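Local coordinates for protein teichoic acid D-alanine hydrolase (Staphylococcus aureus, PDB 5ZH8) that hydrolyses D-alanyl esters, releasing D-alanine from wall and lipoteichoic acids of the cell envelope, and affects methicillin resistance, autolysis and cell wall structure, at residues L316-G321 with K387-K392; L339-G344 with T352-D357. One frame throughout, in Å; residues are numbered along the deposited sequence.

Contact 1: L316-G321 with K387-K392; sequences LLHEFG and KPYNTK
H318, at the end of helix 310-318, crosses N390 of the C-terminal tail at about a right angle, and a weak, strongly bent hydrogen bond joins them: H318 ND1 donates to N390 OD1 at 2.8 Å, with 120° at the hydrogen. On its other side N390 ND2 donates to the backbone O of K336 and to N340 OD1, so ND2 has two acceptors, while OD1 has the weak imidazole bond. Water 1 adds a second polar link by donating to H318 O (2.6 Å) and to T391 O (2.8 Å).

In this beta-lactamase-type fold the chain leaves helix 371-382, runs past the end of helix 310-318 and lies beside the loop that follows it; the contact's centre is about 20 Å from that of the chain.

The aromatic contacts flank the amide. The H318 ring turns an edge toward the face of Y389 in an offset edge-to-face pair, centroids 5.0 Å apart and planes at 83°; the Y389 hydroxyl probably shares a hydrogen bond with D357 OD1. F320 turns its ring toward N390-K392, its CG lodged between its own backbone N and carbonyl carbon (chi1 77°). One face then receives K392 CA in a CH-pi contact, 3.7 Å from the ring centroid, while F320 CE1 approaches N390 CB at 3.6 Å. K392 CB and CG lie beside F320 CZ and CE2 before the extended lysine chain leads away.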
# COMPACT_ATOMS: atom_id res chain seq x y z
N LEU A 316 -9.12 30.10 4.18
CA LEU A 316 -8.54 28.88 4.73
C LEU A 316 -9.08 27.66 3.99
O LEU A 316 -8.31 26.78 3.61
CB LEU A 316 -8.86 28.77 6.23
CG LEU A 316 -8.54 27.45 6.93
CD1 LEU A 316 -7.07 27.11 6.80
CD2 LEU A 316 -8.99 27.55 8.39
N LEU A 317 -10.39 27.63 3.75
CA LEU A 317 -11.04 26.50 3.08
C LEU A 317 -11.01 26.56 1.55
O LEU A 317 -11.09 25.51 0.92
CB LEU A 317 -12.50 26.37 3.53
CG LEU A 317 -12.80 26.12 5.02
CD1 LEU A 317 -14.29 25.83 5.19
CD2 LEU A 317 -11.97 24.99 5.60
N HIS A 318 -10.93 27.75 0.95
CA HIS A 318 -11.17 27.86 -0.51
C HIS A 318 -10.14 28.62 -1.36
O HIS A 318 -10.17 28.49 -2.58
CB HIS A 318 -12.55 28.47 -0.75
CG HIS A 318 -13.66 27.73 -0.07
ND1 HIS A 318 -13.82 26.37 -0.20
CD2 HIS A 318 -14.67 28.16 0.72
CE1 HIS A 318 -14.89 26.00 0.48
NE2 HIS A 318 -15.42 27.06 1.05
N GLU A 319 -9.26 29.40 -0.75
CA GLU A 319 -8.30 30.20 -1.51
C GLU A 319 -7.09 29.36 -1.83
O GLU A 319 -6.48 28.79 -0.93
CB GLU A 319 -7.88 31.45 -0.73
CG GLU A 319 -6.86 32.33 -1.46
CD GLU A 319 -6.57 33.63 -0.73
OE1 GLU A 319 -7.50 34.39 -0.43
OE2 GLU A 319 -5.38 33.90 -0.47
N PHE A 320 -6.73 29.27 -3.11
CA PHE A 320 -5.48 28.63 -3.51
C PHE A 320 -4.88 29.26 -4.75
O PHE A 320 -5.61 29.75 -5.61
CB PHE A 320 -5.66 27.11 -3.68
CG PHE A 320 -6.35 26.70 -4.95
CD1 PHE A 320 -7.70 26.92 -5.12
CD2 PHE A 320 -5.65 26.04 -5.94
CE1 PHE A 320 -8.34 26.51 -6.28
CE2 PHE A 320 -6.28 25.62 -7.10
CZ PHE A 320 -7.63 25.86 -7.27
N GLY A 321 -3.55 29.25 -4.82
CA GLY A 321 -2.82 29.89 -5.91
C GLY A 321 -2.58 31.36 -5.64
O GLY A 321 -2.59 32.18 -6.56
N LYS A 387 -17.48 19.17 -10.38
CA LYS A 387 -17.83 20.48 -10.91
C LYS A 387 -17.11 21.58 -10.12
O LYS A 387 -16.72 21.36 -8.98
CB LYS A 387 -19.35 20.67 -10.84
CG LYS A 387 -19.92 20.58 -9.43
CD LYS A 387 -21.43 20.41 -9.45
CE LYS A 387 -22.00 20.64 -8.05
NZ LYS A 387 -23.47 20.38 -7.98
N PRO A 388 -16.95 22.77 -10.73
CA PRO A 388 -16.15 23.82 -10.11
C PRO A 388 -16.55 24.11 -8.68
O PRO A 388 -17.74 24.20 -8.38
CB PRO A 388 -16.44 25.04 -10.99
CG PRO A 388 -16.78 24.46 -12.31
CD PRO A 388 -17.54 23.22 -12.00
N TYR A 389 -15.56 24.25 -7.81
CA TYR A 389 -15.79 24.52 -6.40
C TYR A 389 -14.90 25.66 -5.90
O TYR A 389 -15.41 26.66 -5.42
CB TYR A 389 -15.55 23.25 -5.57
CG TYR A 389 -15.86 23.40 -4.10
CD1 TYR A 389 -17.04 24.00 -3.67
CD2 TYR A 389 -14.97 22.95 -3.12
CE1 TYR A 389 -17.32 24.15 -2.32
CE2 TYR A 389 -15.25 23.10 -1.77
CZ TYR A 389 -16.42 23.70 -1.38
OH TYR A 389 -16.71 23.83 -0.06
N ASN A 390 -13.59 25.50 -6.03
CA ASN A 390 -12.62 26.54 -5.71
C ASN A 390 -11.98 27.03 -6.99
O ASN A 390 -11.86 26.27 -7.95
CB ASN A 390 -11.53 26.01 -4.77
CG ASN A 390 -12.09 25.47 -3.47
OD1 ASN A 390 -12.96 26.09 -2.86
ND2 ASN A 390 -11.58 24.32 -3.03
N THR A 391 -11.56 28.29 -7.00
CA THR A 391 -10.98 28.91 -8.18
C THR A 391 -9.54 29.31 -7.92
O THR A 391 -9.27 30.13 -7.05
CB THR A 391 -11.78 30.15 -8.61
OG1 THR A 391 -13.15 29.79 -8.78
CG2 THR A 391 -11.25 30.71 -9.92
N LYS A 392 -8.63 28.72 -8.68
CA LYS A 392 -7.20 28.98 -8.56
C LYS A 392 -6.90 30.46 -8.83
O LYS A 392 -7.37 31.00 -9.82
CB LYS A 392 -6.44 28.11 -9.57
CG LYS A 392 -4.92 28.16 -9.45
CD LYS A 392 -4.30 27.26 -10.51
CE LYS A 392 -2.81 27.07 -10.26
NZ LYS A 392 -2.18 26.24 -11.33
O HOH W 1 -10.48 30.17 -4.58

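Contact 2: L339-G344 with T352-D357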
# COMPACT_ATOMS: atom_id res chain seq x y z
N LEU A 339 -13.25 20.17 -5.28
CA LEU A 339 -13.45 19.56 -3.96
C LEU A 339 -12.35 19.92 -2.98
O LEU A 339 -11.28 20.36 -3.38
CB LEU A 339 -13.51 18.03 -4.10
CG LEU A 339 -12.31 17.36 -4.78
CD1 LEU A 339 -11.18 17.07 -3.79
CD2 LEU A 339 -12.73 16.07 -5.48
N ASN A 340 -12.64 19.74 -1.69
CA ASN A 340 -11.62 19.76 -0.64
C ASN A 340 -11.37 18.33 -0.20
O ASN A 340 -12.30 17.53 -0.12
CB ASN A 340 -12.06 20.61 0.56
CG ASN A 340 -11.95 22.11 0.30
OD1 ASN A 340 -11.81 22.55 -0.84
ND2 ASN A 340 -12.02 22.90 1.37
N ARG A 341 -10.11 18.02 0.11
CA ARG A 341 -9.71 16.66 0.37
C ARG A 341 -8.87 16.53 1.64
O ARG A 341 -7.97 17.34 1.88
CB ARG A 341 -8.93 16.13 -0.83
CG ARG A 341 -8.19 14.82 -0.60
CD ARG A 341 -7.49 14.38 -1.88
NE ARG A 341 -6.93 13.03 -1.77
CZ ARG A 341 -5.74 12.75 -1.25
NH1 ARG A 341 -4.97 13.71 -0.76
NH2 ARG A 341 -5.32 11.50 -1.20
N LEU A 342 -9.18 15.52 2.45
CA LEU A 342 -8.29 15.05 3.51
C LEU A 342 -7.99 13.57 3.27
O LEU A 342 -8.81 12.84 2.71
CB LEU A 342 -8.90 15.21 4.90
CG LEU A 342 -9.00 16.63 5.45
CD1 LEU A 342 -10.23 17.33 4.91
CD2 LEU A 342 -9.05 16.63 6.97
N ASN A 343 -6.81 13.14 3.70
CA ASN A 343 -6.41 11.75 3.56
C ASN A 343 -5.25 11.41 4.50
O ASN A 343 -4.32 12.18 4.66
CB ASN A 343 -6.02 11.45 2.11
CG ASN A 343 -5.59 10.01 1.92
OD1 ASN A 343 -6.41 9.12 1.71
ND2 ASN A 343 -4.29 9.78 1.98
N GLY A 344 -5.34 10.23 5.12
CA GLY A 344 -4.25 9.69 5.93
C GLY A 344 -4.15 8.19 5.74
O GLY A 344 -5.15 7.48 5.80
N THR A 352 -10.14 8.92 4.42
CA THR A 352 -10.21 9.86 3.31
C THR A 352 -11.51 10.65 3.36
O THR A 352 -12.55 10.12 3.75
CB THR A 352 -10.07 9.13 1.96
OG1 THR A 352 -8.92 8.26 1.99
CG2 THR A 352 -9.91 10.11 0.82
N VAL A 353 -11.43 11.92 2.98
CA VAL A 353 -12.56 12.84 3.04
C VAL A 353 -12.57 13.65 1.76
O VAL A 353 -11.58 14.28 1.42
CB VAL A 353 -12.45 13.84 4.22
CG1 VAL A 353 -13.73 14.66 4.34
CG2 VAL A 353 -12.15 13.13 5.53
N TYR A 354 -13.68 13.61 1.05
CA TYR A 354 -13.93 14.50 -0.08
C TYR A 354 -15.12 15.34 0.32
O TYR A 354 -16.11 14.79 0.82
CB TYR A 354 -14.30 13.71 -1.33
CG TYR A 354 -13.16 13.25 -2.21
CD1 TYR A 354 -11.88 13.04 -1.71
CD2 TYR A 354 -13.40 12.99 -3.55
CE1 TYR A 354 -10.87 12.60 -2.54
CE2 TYR A 354 -12.40 12.55 -4.38
CZ TYR A 354 -11.14 12.36 -3.88
OH TYR A 354 -10.18 11.92 -4.75
N TYR A 355 -15.04 16.66 0.13
CA TYR A 355 -16.20 17.49 0.42
C TYR A 355 -16.28 18.78 -0.36
O TYR A 355 -15.30 19.23 -0.96
CB TYR A 355 -16.30 17.78 1.93
CG TYR A 355 -15.32 18.79 2.48
CD1 TYR A 355 -15.62 20.14 2.48
CD2 TYR A 355 -14.13 18.38 3.06
CE1 TYR A 355 -14.74 21.06 3.01
CE2 TYR A 355 -13.24 19.30 3.60
CZ TYR A 355 -13.55 20.64 3.57
OH TYR A 355 -12.68 21.56 4.09
N ASN A 356 -17.48 19.34 -0.35
CA ASN A 356 -17.76 20.67 -0.88
C ASN A 356 -18.84 21.32 -0.00
O ASN A 356 -19.00 20.94 1.16
CB ASN A 356 -18.12 20.61 -2.38
CG ASN A 356 -19.37 19.82 -2.67
OD1 ASN A 356 -20.23 19.64 -1.81
ND2 ASN A 356 -19.50 19.36 -3.90
N ASP A 357 -19.58 22.30 -0.53
CA ASP A 357 -20.58 22.99 0.28
C ASP A 357 -21.89 22.21 0.45
O ASP A 357 -22.72 22.58 1.28
CB ASP A 357 -20.86 24.39 -0.28
CG ASP A 357 -19.72 25.37 -0.03
OD1 ASP A 357 -18.68 24.98 0.56
OD2 ASP A 357 -19.85 26.54 -0.45
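N340 and Y355 interlock on one face of the antiparallel beta hairpin formed by strands 340-346 and 349-355, inside the main sheet of this beta-lactamase-type fold. The tyrosine ring leans across to the partner strand, its CG set between the backbone N and the carbonyl carbon (chi1 75°), and takes N340 CB as a bump over one face, 3.5 Å from the centroid in a CH-pi contact. At the end of the same ring N340 ND2, which also donates to L317 O, gives a straight hydrogen bond to Y355 OH at 3.1 Å, with the hydroxyl in the amide plane. L342 CD1 fits against the ring's edge, 3.8 Å from Y355 CE2, and L342 CB sits next to V353 CB, the two side chains pointing the same way. Helix 292-303 packs against V353 and Y355 on this face.

Paired backbone bonds close N340 with Y355 and L342 with V353; N340 N to Y355 O is 2.8 Å.

On the opposite face, packed by helix 371-382, the Y354 ring is wedged between L339 and R341: L339 CD2 lies 3.7 Å from Y354 CD2, and R341 CD passes Y354 CE1 at the other side. E372 gathers the polar ends, in a salt bridge with R341 NE and a hydrogen bond with Y354 OH. Further along, T352 OG1 donates to N343 OD1 at 2.7 Å, lying in the carbonyl plane of the asparagine amide.

How the contacts relate
Contact 2 is a buried strand pairing near the middle of the main sheet, whereas contact 1 lies toward the surface and brings together a helix end and the C-terminal tail. Regular backbone bonds and interlocked side chains dominate contact 2; contact 1 relies on one weak side-chain bond, aromatic edges and faces, a water bridge, and the K392 backbone and aliphatic chain against F320. In sequence, contact 2 is nested within the loop that contact 1 closes. Their centres are about 13 Å apart, yet they touch: N340 takes part in contact 2 while its amide reaches L317 O and N390, and Y389 of contact 1 reaches D357 beyond the end of strand 349-355.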